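Hydroquinone dioxygenase small subunit (Pseudomonas sp., PDB 4ZXA) is the cupin-fold small subunit of a two-subunit hydroquinone 1,2-dioxygenase and probably takes part in oxidative opening of the hydroquinone ring. Local coordinates at residues H79-V85 / H128-A134; R91-L97 / G135-E141. All coordinates share one frame; numbering follows the deposited sequence.

Interaction 1: residues H79-V85 / H128-A134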
ATOM      1  N   HIS A  79     -32.998  15.548 -29.933  1.00 33.54           N
ATOM      2  CA  HIS A  79     -32.141  15.967 -28.816  1.00 33.35           C
ATOM      3  C   HIS A  79     -30.688  16.032 -29.261  1.00 26.74           C
ATOM      4  O   HIS A  79     -30.340  15.519 -30.316  1.00 32.54           O
ATOM      5  CB  HIS A  79     -32.271  14.971 -27.680  1.00 25.10           C
ATOM      6  CG  HIS A  79     -32.007  13.569 -28.107  1.00 26.63           C
ATOM      7  ND1 HIS A  79     -30.740  13.106 -28.397  1.00 27.41           N
ATOM      8  CD2 HIS A  79     -32.849  12.531 -28.332  1.00 28.86           C
ATOM      9  CE1 HIS A  79     -30.813  11.840 -28.762  1.00 30.15           C
ATOM     10  NE2 HIS A  79     -32.082  11.468 -28.737  1.00 27.77           N
ATOM     11  N   ASP A  80     -29.838  16.658 -28.463  1.00 29.58           N
ATOM     12  CA  ASP A  80     -28.403  16.657 -28.742  1.00 23.86           C
ATOM     13  C   ASP A  80     -27.796  15.252 -28.857  1.00 28.26           C
ATOM     14  O   ASP A  80     -28.203  14.310 -28.157  1.00 32.05           O
ATOM     15  CB  ASP A  80     -27.659  17.412 -27.656  1.00 25.91           C
ATOM     16  CG  ASP A  80     -27.927  18.896 -27.694  1.00 29.15           C
ATOM     17  OD1 ASP A  80     -28.268  19.399 -28.780  1.00 27.15           O
ATOM     18  OD2 ASP A  80     -27.782  19.561 -26.643  1.00 30.47           O
ATOM     19  N   GLU A  81     -26.811  15.131 -29.745  1.00 27.53           N
ATOM     20  CA  GLU A  81     -25.978  13.933 -29.882  1.00 21.44           C
ATOM     21  C   GLU A  81     -24.530  14.381 -29.976  1.00 20.71           C
ATOM     22  O   GLU A  81     -24.248  15.567 -30.169  1.00 22.32           O
ATOM     23  CB  GLU A  81     -26.348  13.143 -31.139  1.00 21.86           C
ATOM     24  CG  GLU A  81     -27.683  12.435 -31.066  1.00 22.96           C
ATOM     25  CD  GLU A  81     -28.181  12.000 -32.433  1.00 30.60           C
ATOM     26  OE1 GLU A  81     -28.298  12.868 -33.324  1.00 27.97           O
ATOM     27  OE2 GLU A  81     -28.462  10.793 -32.621  1.00 29.44           O
ATOM     28  N   PHE A  82     -23.601  13.447 -29.849  1.00 18.97           N
ATOM     29  CA  PHE A  82     -22.202  13.818 -29.944  1.00 19.56           C
ATOM     30  C   PHE A  82     -21.422  12.781 -30.727  1.00 19.87           C
ATOM     31  O   PHE A  82     -21.778  11.606 -30.730  1.00 22.63           O
ATOM     32  CB  PHE A  82     -21.613  13.968 -28.549  1.00 19.84           C
ATOM     33  CG  PHE A  82     -22.302  14.994 -27.714  1.00 21.40           C
ATOM     34  CD1 PHE A  82     -21.885  16.316 -27.742  1.00 21.89           C
ATOM     35  CD2 PHE A  82     -23.377  14.645 -26.907  1.00 21.52           C
ATOM     36  CE1 PHE A  82     -22.520  17.283 -26.967  1.00 25.60           C
ATOM     37  CE2 PHE A  82     -24.027  15.598 -26.138  1.00 22.62           C
ATOM     38  CZ  PHE A  82     -23.597  16.923 -26.160  1.00 25.34           C
ATOM     39  N   ALA A  83     -20.359  13.211 -31.394  1.00 22.48           N
ATOM     40  CA  ALA A  83     -19.525  12.284 -32.155  1.00 22.90           C
ATOM     41  C   ALA A  83     -18.065  12.503 -31.811  1.00 26.30           C
ATOM     42  O   ALA A  83     -17.597  13.655 -31.772  1.00 25.31           O
ATOM     43  CB  ALA A  83     -19.747  12.463 -33.650  1.00 21.67           C
ATOM     44  N   ILE A  84     -17.367  11.401 -31.531  1.00 23.19           N
ATOM     45  CA  ILE A  84     -15.915  11.412 -31.349  1.00 26.78           C
ATOM     46  C   ILE A  84     -15.265  10.620 -32.462  1.00 26.12           C
ATOM     47  O   ILE A  84     -15.576   9.443 -32.663  1.00 24.57           O
ATOM     48  CB  ILE A  84     -15.471  10.707 -30.053  1.00 31.48           C
ATOM     49  CG1 ILE A  84     -16.382  11.073 -28.878  1.00 27.07           C
ATOM     50  CG2 ILE A  84     -13.989  11.010 -29.759  1.00 23.83           C
ATOM     51  CD1 ILE A  84     -15.935  12.279 -28.160  1.00 26.52           C
ATOM     52  N   VAL A  85     -14.345  11.246 -33.176  1.00 28.87           N
ATOM     53  CA  VAL A  85     -13.599  10.530 -34.199  1.00 28.69           C
ATOM     54  C   VAL A  85     -12.438   9.787 -33.561  1.00 27.39           C
ATOM     55  O   VAL A  85     -11.514  10.402 -33.035  1.00 31.10           O
ATOM     56  CB  VAL A  85     -13.074  11.482 -35.267  1.00 30.26           C
ATOM     57  CG1 VAL A  85     -12.080  10.753 -36.182  1.00 32.05           C
ATOM     58  CG2 VAL A  85     -14.237  12.051 -36.050  1.00 28.75           C
ATOM     59  N   HIS A 128     -10.950  14.100 -31.973  1.00 21.97           N
ATOM     60  CA  HIS A 128     -11.793  15.280 -32.058  1.00 26.68           C
ATOM     61  C   HIS A 128     -13.266  14.972 -31.800  1.00 29.71           C
ATOM     62  O   HIS A 128     -13.787  13.920 -32.193  1.00 25.39           O
ATOM     63  CB  HIS A 128     -11.630  15.970 -33.414  1.00 28.83           C
ATOM     64  CG  HIS A 128     -10.247  16.494 -33.653  1.00 32.78           C
ATOM     65  ND1 HIS A 128      -9.830  16.936 -34.884  1.00 32.54           N
ATOM     66  CD2 HIS A 128      -9.195  16.634 -32.815  1.00 31.95           C
ATOM     67  CE1 HIS A 128      -8.567  17.345 -34.798  1.00 30.97           C
ATOM     68  NE2 HIS A 128      -8.168  17.167 -33.547  1.00 35.17           N
ATOM     69  N   GLN A 129     -13.931  15.916 -31.143  1.00 27.50           N
ATOM     70  CA  GLN A 129     -15.332  15.776 -30.785  1.00 26.22           C
ATOM     71  C   GLN A 129     -16.120  16.965 -31.357  1.00 24.75           C
ATOM     72  O   GLN A 129     -15.628  18.099 -31.393  1.00 18.28           O
ATOM     73  CB  GLN A 129     -15.457  15.710 -29.251  1.00 25.61           C
ATOM     74  CG  GLN A 129     -16.872  15.608 -28.691  1.00 23.97           C
ATOM     75  CD  GLN A 129     -16.891  15.450 -27.161  1.00 30.12           C
ATOM     76  OE1 GLN A 129     -16.249  14.551 -26.608  1.00 27.84           O
ATOM     77  NE2 GLN A 129     -17.626  16.329 -26.477  1.00 24.08           N
ATOM     78  N   CYS A 130     -17.337  16.702 -31.817  1.00 20.40           N
ATOM     79  CA  CYS A 130     -18.230  17.791 -32.142  1.00 23.84           C
ATOM     80  C   CYS A 130     -19.623  17.545 -31.567  1.00 23.61           C
ATOM     81  O   CYS A 130     -20.027  16.400 -31.331  1.00 21.76           O
ATOM     82  CB  CYS A 130     -18.306  18.016 -33.662  1.00 29.83           C
ATOM     83  SG  CYS A 130     -19.375  16.857 -34.523  1.00 37.30           S
ATOM     84  N   LEU A 131     -20.346  18.639 -31.345  1.00 26.34           N
ATOM     85  CA  LEU A 131     -21.765  18.591 -31.000  1.00 29.79           C
ATOM     86  C   LEU A 131     -22.611  18.325 -32.260  1.00 29.49           C
ATOM     87  O   LEU A 131     -22.354  18.877 -33.329  1.00 29.10           O
ATOM     88  CB  LEU A 131     -22.185  19.914 -30.336  1.00 28.53           C
ATOM     89  CG  LEU A 131     -23.661  20.317 -30.190  1.00 29.48           C
ATOM     90  CD1 LEU A 131     -24.453  19.335 -29.331  1.00 30.49           C
ATOM     91  CD2 LEU A 131     -23.753  21.708 -29.595  1.00 24.43           C
ATOM     92  N   LEU A 132     -23.597  17.449 -32.126  1.00 26.89           N
ATOM     93  CA  LEU A 132     -24.606  17.258 -33.152  1.00 28.43           C
ATOM     94  C   LEU A 132     -25.906  17.867 -32.629  1.00 29.45           C
ATOM     95  O   LEU A 132     -26.718  17.173 -32.020  1.00 24.44           O
ATOM     96  CB  LEU A 132     -24.783  15.769 -33.440  1.00 24.14           C
ATOM     97  CG  LEU A 132     -23.477  15.079 -33.850  1.00 23.31           C
ATOM     98  CD1 LEU A 132     -23.647  13.567 -33.863  1.00 24.02           C
ATOM     99  CD2 LEU A 132     -22.980  15.587 -35.211  1.00 23.56           C
ATOM    100  N   PRO A 133     -26.104  19.173 -32.873  1.00 30.45           N
ATOM    101  CA  PRO A 133     -27.188  19.961 -32.267  1.00 28.85           C
ATOM    102  C   PRO A 133     -28.560  19.376 -32.582  1.00 37.26           C
ATOM    103  O   PRO A 133     -28.804  18.935 -33.720  1.00 31.95           O
ATOM    104  CB  PRO A 133     -27.061  21.334 -32.936  1.00 21.20           C
ATOM    105  CG  PRO A 133     -25.695  21.346 -33.577  1.00 33.03           C
ATOM    106  CD  PRO A 133     -25.386  19.918 -33.918  1.00 26.02           C
ATOM    107  N   ALA A 134     -29.445  19.377 -31.586  1.00 27.98           N
ATOM    108  CA  ALA A 134     -30.803  18.910 -31.798  1.00 31.19           C
ATOM    109  C   ALA A 134     -31.490  19.803 -32.817  1.00 32.84           C
ATOM    110  O   ALA A 134     -31.345  21.033 -32.780  1.00 31.76           O
ATOM    111  CB  ALA A 134     -31.589  18.900 -30.481  1.00 31.12           C
TER
HETATM  112  O   HOH W   1     -28.706  15.393 -33.318  1.00 26.85           O

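Interaction 2: residues R91-L97 / G135-E141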
ATOM      1  N   ARG A  91     -15.554  14.427 -42.283  1.00 29.76           N
ATOM      2  CA  ARG A  91     -16.156  15.727 -42.510  1.00 30.87           C
ATOM      3  C   ARG A  91     -17.627  15.600 -42.117  1.00 31.77           C
ATOM      4  O   ARG A  91     -18.292  14.629 -42.482  1.00 31.46           O
ATOM      5  CB  ARG A  91     -16.015  16.098 -43.988  1.00 33.22           C
ATOM      6  CG  ARG A  91     -16.822  17.306 -44.441  1.00 41.96           C
ATOM      7  CD  ARG A  91     -16.526  17.642 -45.903  1.00 47.97           C
ATOM      8  NE  ARG A  91     -17.190  18.874 -46.305  1.00 53.80           N
ATOM      9  CZ  ARG A  91     -18.441  18.916 -46.756  1.00 64.61           C
ATOM     10  NH1 ARG A  91     -19.128  17.787 -46.864  1.00 61.01           N
ATOM     11  NH2 ARG A  91     -19.002  20.074 -47.102  1.00 58.21           N
ATOM     12  N   VAL A  92     -18.134  16.564 -41.360  1.00 29.91           N
ATOM     13  CA  VAL A  92     -19.526  16.517 -40.921  1.00 31.42           C
ATOM     14  C   VAL A  92     -20.271  17.743 -41.454  1.00 33.02           C
ATOM     15  O   VAL A  92     -19.922  18.877 -41.108  1.00 32.70           O
ATOM     16  CB  VAL A  92     -19.638  16.433 -39.357  1.00 34.19           C
ATOM     17  CG1 VAL A  92     -21.086  16.223 -38.916  1.00 27.65           C
ATOM     18  CG2 VAL A  92     -18.751  15.314 -38.802  1.00 29.43           C
ATOM     19  N   GLU A  93     -21.280  17.510 -42.299  1.00 31.07           N
ATOM     20  CA  GLU A  93     -22.089  18.588 -42.876  1.00 38.46           C
ATOM     21  C   GLU A  93     -23.327  18.850 -42.031  1.00 39.02           C
ATOM     22  O   GLU A  93     -23.995  17.907 -41.607  1.00 38.79           O
ATOM     23  CB  GLU A  93     -22.578  18.212 -44.271  1.00 40.92           C
ATOM     24  CG  GLU A  93     -21.542  18.226 -45.365  1.00 52.59           C
ATOM     25  CD  GLU A  93     -22.000  17.444 -46.596  1.00 53.75           C
ATOM     26  OE1 GLU A  93     -23.082  17.755 -47.148  1.00 48.18           O
ATOM     27  OE2 GLU A  93     -21.281  16.505 -46.998  1.00 57.92           O
ATOM     28  N   PHE A  94     -23.668  20.123 -41.836  1.00 36.96           N
ATOM     29  CA  PHE A  94     -24.797  20.490 -40.982  1.00 35.99           C
ATOM     30  C   PHE A  94     -25.859  21.323 -41.693  1.00 36.43           C
ATOM     31  O   PHE A  94     -25.563  22.384 -42.244  1.00 42.09           O
ATOM     32  CB  PHE A  94     -24.308  21.276 -39.756  1.00 40.76           C
ATOM     33  CG  PHE A  94     -23.476  20.469 -38.799  1.00 33.32           C
ATOM     34  CD1 PHE A  94     -24.075  19.752 -37.772  1.00 31.91           C
ATOM     35  CD2 PHE A  94     -22.099  20.435 -38.921  1.00 31.92           C
ATOM     36  CE1 PHE A  94     -23.306  19.007 -36.879  1.00 29.98           C
ATOM     37  CE2 PHE A  94     -21.320  19.693 -38.040  1.00 36.73           C
ATOM     38  CZ  PHE A  94     -21.922  18.978 -37.017  1.00 35.18           C
ATOM     39  N   LEU A  95     -27.100  20.849 -41.649  1.00 37.07           N
ATOM     40  CA  LEU A  95     -28.258  21.622 -42.093  1.00 37.37           C
ATOM     41  C   LEU A  95     -29.161  21.996 -40.921  1.00 42.80           C
ATOM     42  O   LEU A  95     -29.522  21.127 -40.118  1.00 40.31           O
ATOM     43  CB  LEU A  95     -29.091  20.786 -43.051  1.00 44.05           C
ATOM     44  CG  LEU A  95     -28.625  20.715 -44.489  1.00 40.32           C
ATOM     45  CD1 LEU A  95     -29.509  19.727 -45.221  1.00 43.94           C
ATOM     46  CD2 LEU A  95     -28.713  22.105 -45.081  1.00 40.65           C
ATOM     47  N   LYS A  96     -29.541  23.270 -40.829  1.00 40.51           N
ATOM     48  CA  LYS A  96     -30.566  23.682 -39.873  1.00 39.88           C
ATOM     49  C   LYS A  96     -31.955  23.475 -40.455  1.00 35.94           C
ATOM     50  O   LYS A  96     -32.435  24.299 -41.230  1.00 40.86           O
ATOM     51  CB  LYS A  96     -30.411  25.146 -39.459  1.00 42.15           C
ATOM     52  CG  LYS A  96     -31.388  25.550 -38.349  1.00 33.05           C
ATOM     53  CD  LYS A  96     -31.295  27.028 -38.020  1.00 33.57           C
ATOM     54  CE  LYS A  96     -31.097  27.251 -36.528  1.00 53.21           C
ATOM     55  NZ  LYS A  96     -30.968  28.700 -36.203  1.00 57.13           N
ATOM     56  N   LEU A  97     -32.596  22.376 -40.069  1.00 36.60           N
ATOM     57  CA  LEU A  97     -33.913  22.025 -40.595  1.00 40.51           C
ATOM     58  C   LEU A  97     -34.968  23.120 -40.391  1.00 44.64           C
ATOM     59  O   LEU A  97     -35.020  23.748 -39.334  1.00 39.46           O
ATOM     60  CB  LEU A  97     -34.396  20.719 -39.974  1.00 35.95           C
ATOM     61  CG  LEU A  97     -33.608  19.467 -40.338  1.00 34.21           C
ATOM     62  CD1 LEU A  97     -34.129  18.287 -39.555  1.00 34.05           C
ATOM     63  CD2 LEU A  97     -33.748  19.203 -41.823  1.00 38.86           C
ATOM     64  N   GLY A 135     -32.238  19.182 -33.725  1.00 29.09           N
ATOM     65  CA  GLY A 135     -33.009  19.921 -34.705  1.00 39.48           C
ATOM     66  C   GLY A 135     -32.179  20.318 -35.915  1.00 43.88           C
ATOM     67  O   GLY A 135     -32.492  21.283 -36.640  1.00 46.12           O
ATOM     68  N   SER A 136     -31.100  19.579 -36.127  1.00 32.18           N
ATOM     69  CA  SER A 136     -30.280  19.799 -37.295  1.00 31.99           C
ATOM     70  C   SER A 136     -30.221  18.472 -38.015  1.00 34.64           C
ATOM     71  O   SER A 136     -30.539  17.434 -37.435  1.00 34.79           O
ATOM     72  CB  SER A 136     -28.886  20.249 -36.897  1.00 30.02           C
ATOM     73  OG  SER A 136     -28.134  19.140 -36.450  1.00 34.64           O
ATOM     74  N   ALA A 137     -29.867  18.507 -39.292  1.00 34.61           N
ATOM     75  CA  ALA A 137     -29.539  17.277 -39.993  1.00 34.81           C
ATOM     76  C   ALA A 137     -28.031  17.286 -40.163  1.00 33.35           C
ATOM     77  O   ALA A 137     -27.424  18.351 -40.322  1.00 31.80           O
ATOM     78  CB  ALA A 137     -30.239  17.211 -41.332  1.00 34.87           C
ATOM     79  N   TYR A 138     -27.415  16.114 -40.098  1.00 30.41           N
ATOM     80  CA  TYR A 138     -25.967  16.056 -40.206  1.00 30.76           C
ATOM     81  C   TYR A 138     -25.545  14.862 -41.039  1.00 29.85           C
ATOM     82  O   TYR A 138     -26.206  13.826 -41.025  1.00 33.19           O
ATOM     83  CB  TYR A 138     -25.316  16.045 -38.813  1.00 29.97           C
ATOM     84  CG  TYR A 138     -25.745  14.895 -37.940  1.00 24.78           C
ATOM     85  CD1 TYR A 138     -26.860  15.000 -37.125  1.00 27.77           C
ATOM     86  CD2 TYR A 138     -25.034  13.700 -37.932  1.00 26.07           C
ATOM     87  CE1 TYR A 138     -27.260  13.942 -36.317  1.00 29.67           C
ATOM     88  CE2 TYR A 138     -25.420  12.632 -37.125  1.00 31.48           C
ATOM     89  CZ  TYR A 138     -26.536  12.753 -36.315  1.00 32.06           C
ATOM     90  OH  TYR A 138     -26.943  11.694 -35.511  1.00 27.54           O
ATOM     91  N   ARG A 139     -24.452  15.018 -41.779  1.00 34.23           N
ATOM     92  CA  ARG A 139     -23.986  13.987 -42.706  1.00 33.19           C
ATOM     93  C   ARG A 139     -22.475  13.800 -42.580  1.00 30.61           C
ATOM     94  O   ARG A 139     -21.735  14.773 -42.426  1.00 28.35           O
ATOM     95  CB  ARG A 139     -24.366  14.369 -44.144  1.00 38.14           C
ATOM     96  CG  ARG A 139     -24.163  13.268 -45.186  1.00 41.87           C
ATOM     97  CD  ARG A 139     -24.910  13.566 -46.483  1.00 38.26           C
ATOM     98  NE  ARG A 139     -24.387  14.749 -47.170  1.00 49.48           N
ATOM     99  CZ  ARG A 139     -24.696  15.085 -48.425  1.00 49.40           C
ATOM    100  NH1 ARG A 139     -25.530  14.329 -49.136  1.00 43.35           N
ATOM    101  NH2 ARG A 139     -24.173  16.176 -48.973  1.00 40.31           N
ATOM    102  N   PHE A 140     -22.037  12.545 -42.630  1.00 28.90           N
ATOM    103  CA  PHE A 140     -20.630  12.183 -42.481  1.00 30.31           C
ATOM    104  C   PHE A 140     -19.945  11.918 -43.834  1.00 40.88           C
ATOM    105  O   PHE A 140     -20.469  11.171 -44.671  1.00 39.21           O
ATOM    106  CB  PHE A 140     -20.514  10.921 -41.623  1.00 31.73           C
ATOM    107  CG  PHE A 140     -20.962  11.095 -40.188  1.00 35.44           C
ATOM    108  CD1 PHE A 140     -20.496  12.144 -39.413  1.00 37.34           C
ATOM    109  CD2 PHE A 140     -21.840  10.189 -39.610  1.00 36.23           C
ATOM    110  CE1 PHE A 140     -20.902  12.284 -38.095  1.00 37.40           C
ATOM    111  CE2 PHE A 140     -22.253  10.328 -38.294  1.00 30.89           C
ATOM    112  CZ  PHE A 140     -21.784  11.372 -37.539  1.00 31.15           C
ATOM    113  N   GLU A 141     -18.768  12.518 -44.026  1.00 41.92           N
ATOM    114  CA  GLU A 141     -17.936  12.320 -45.219  1.00 40.47           C
ATOM    115  C   GLU A 141     -16.583  11.724 -44.850  1.00 39.61           C
ATOM    116  O   GLU A 141     -15.840  12.321 -44.078  1.00 39.25           O
ATOM    117  CB  GLU A 141     -17.643  13.662 -45.886  1.00 40.85           C
ATOM    118  CG  GLU A 141     -18.838  14.374 -46.457  1.00 55.69           C
ATOM    119  CD  GLU A 141     -19.409  13.655 -47.657  1.00 57.81           C
ATOM    120  OE1 GLU A 141     -18.814  12.632 -48.088  1.00 53.33           O
ATOM    121  OE2 GLU A 141     -20.459  14.118 -48.155  1.00 54.61           O
TER

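Interaction 1: residues H79-V85 / H128-A134
His79 meets Ala134 just outside the strand pairing. The methyl CB of Ala134 lies 3.2 Å from the carbonyl carbon C of His79. The imidazole turns back to its own segment, where ND1 donates to Asp80 O in the ring plane but above the carbonyl plane. Asp80 reaches across with one carboxylate oxygen. Ala134 N donates to Asp80 OD1 at 3.0 Å and meets it nearly along the C-O bond. The other oxygen, OD2, forms a salt bridge with Arg174 of the large subunit. An alanine in place of Asp80 would probably leave Ala134 N without its side-chain acceptor and take away the carboxylate paired with this arginine. Glu81 begins the antiparallel ladder as a hydrogen-bonded pair with Leu132. Leu132 N donates to Glu81 O at 2.8 Å, and a water between Glu81 OE1, also bonded to Tyr138 OH, and Leu132 O can donate to either. Glu81 OE2 is held by Thr152. Phe82 and Leu131 form a non-hydrogen-bonded pair. The Phe82 CG is anti to the carbonyl carbon (chi1 -59°) and the Leu131 CG is anti to the backbone N (chi1 164°), which brings Phe82 CE1 to 3.7 Å from Leu131 CD1. Ala83 and Cys130 exchange two bonds, both met nearly end-on at the carbonyl oxygens. The Ala83 methyl also touches Leu132 CD1 at 4.1 Å. Ile84 offers its CA to His128 O in a CA-H...O contact of 3.4 Å. At the end of the segment, Val85 N donates to His128 O at 2.9 Å. On its other side strand 81-87 pairs with strand 145-153. Strand 128-132 pairs antiparallel with a strand of the large subunit, continuing the sheet across the interface. Its Cys130 and Leu132 pack on Phe94 of strand 89-97.

Interaction 2: residues R91-L97 / G135-E141
In the five-stranded antiparallel sheet of the cupin domain, Glu93 and Arg139 face each other across strands 89-97 and 136-142. Their side chains run alongside in the same direction. Arg139 NH2 gives a 2.6 Å bond to Glu93 OE1, using the syn lone pair of that oxygen. Arg139 NE adds a weak bond to the same oxygen. The carboxylate and guanidinium planes are 76° apart, and the Arg139 chain bends at chi3 (65°) to bring the group there. Arg91, Glu93 and Arg139 form a salt-bridge network on this face, although the position of Arg91 NH1 is less certain. Glu141 also borders it. Its OE2 is bonded to Gln71 and lies 2.8 Å from Glu93 OE2, so one of the two acids probably carries a proton. Arg91 CB sits 3.5 Å from Glu141 CB. The backbone ladder pairs Arg91 with Glu141, Glu93 with Arg139 and Leu95 with Ala137, each by two bonds. The opposite face is largely aromatic and aliphatic in its middle, with Val92, Phe94, Tyr138 and Phe140. Val92 CG2 meets Phe140 at the ring edge, 3.7 Å from CD1. Further along, Phe94 CD1 lies 4.0 Å from Tyr138 CB. Tyr138 CG stands between its backbone N and carbonyl carbon (chi1 59°), which carries the ring away from Phe94. Back on the Glu93 face, Leu97 CD2 touches Ala137 CB at 4.1 Å.

Overall arrangement
Both interactions are antiparallel strand pairs, but they belong to different sheets of the cupin domain. Interaction 1 is the more buried, and the sheet continues past its strand 128-132 into the large subunit. Interaction 2 lies further from the centre of the chain and carries a charged, partly exposed face. Each strand of interaction 1 is followed in the chain by one of interaction 2: 81-87 by 89-97, and 128-132 by 136-142. In interaction 1, Asp80 pairs with the large subunit, while Glu81 is held by side chains of its own chain. In interaction 2 charge is mostly settled among neighbouring strands. The two contacts meet where Phe94 packs against Pro133 and Tyr138 OH probably bonds Glu81 OE1.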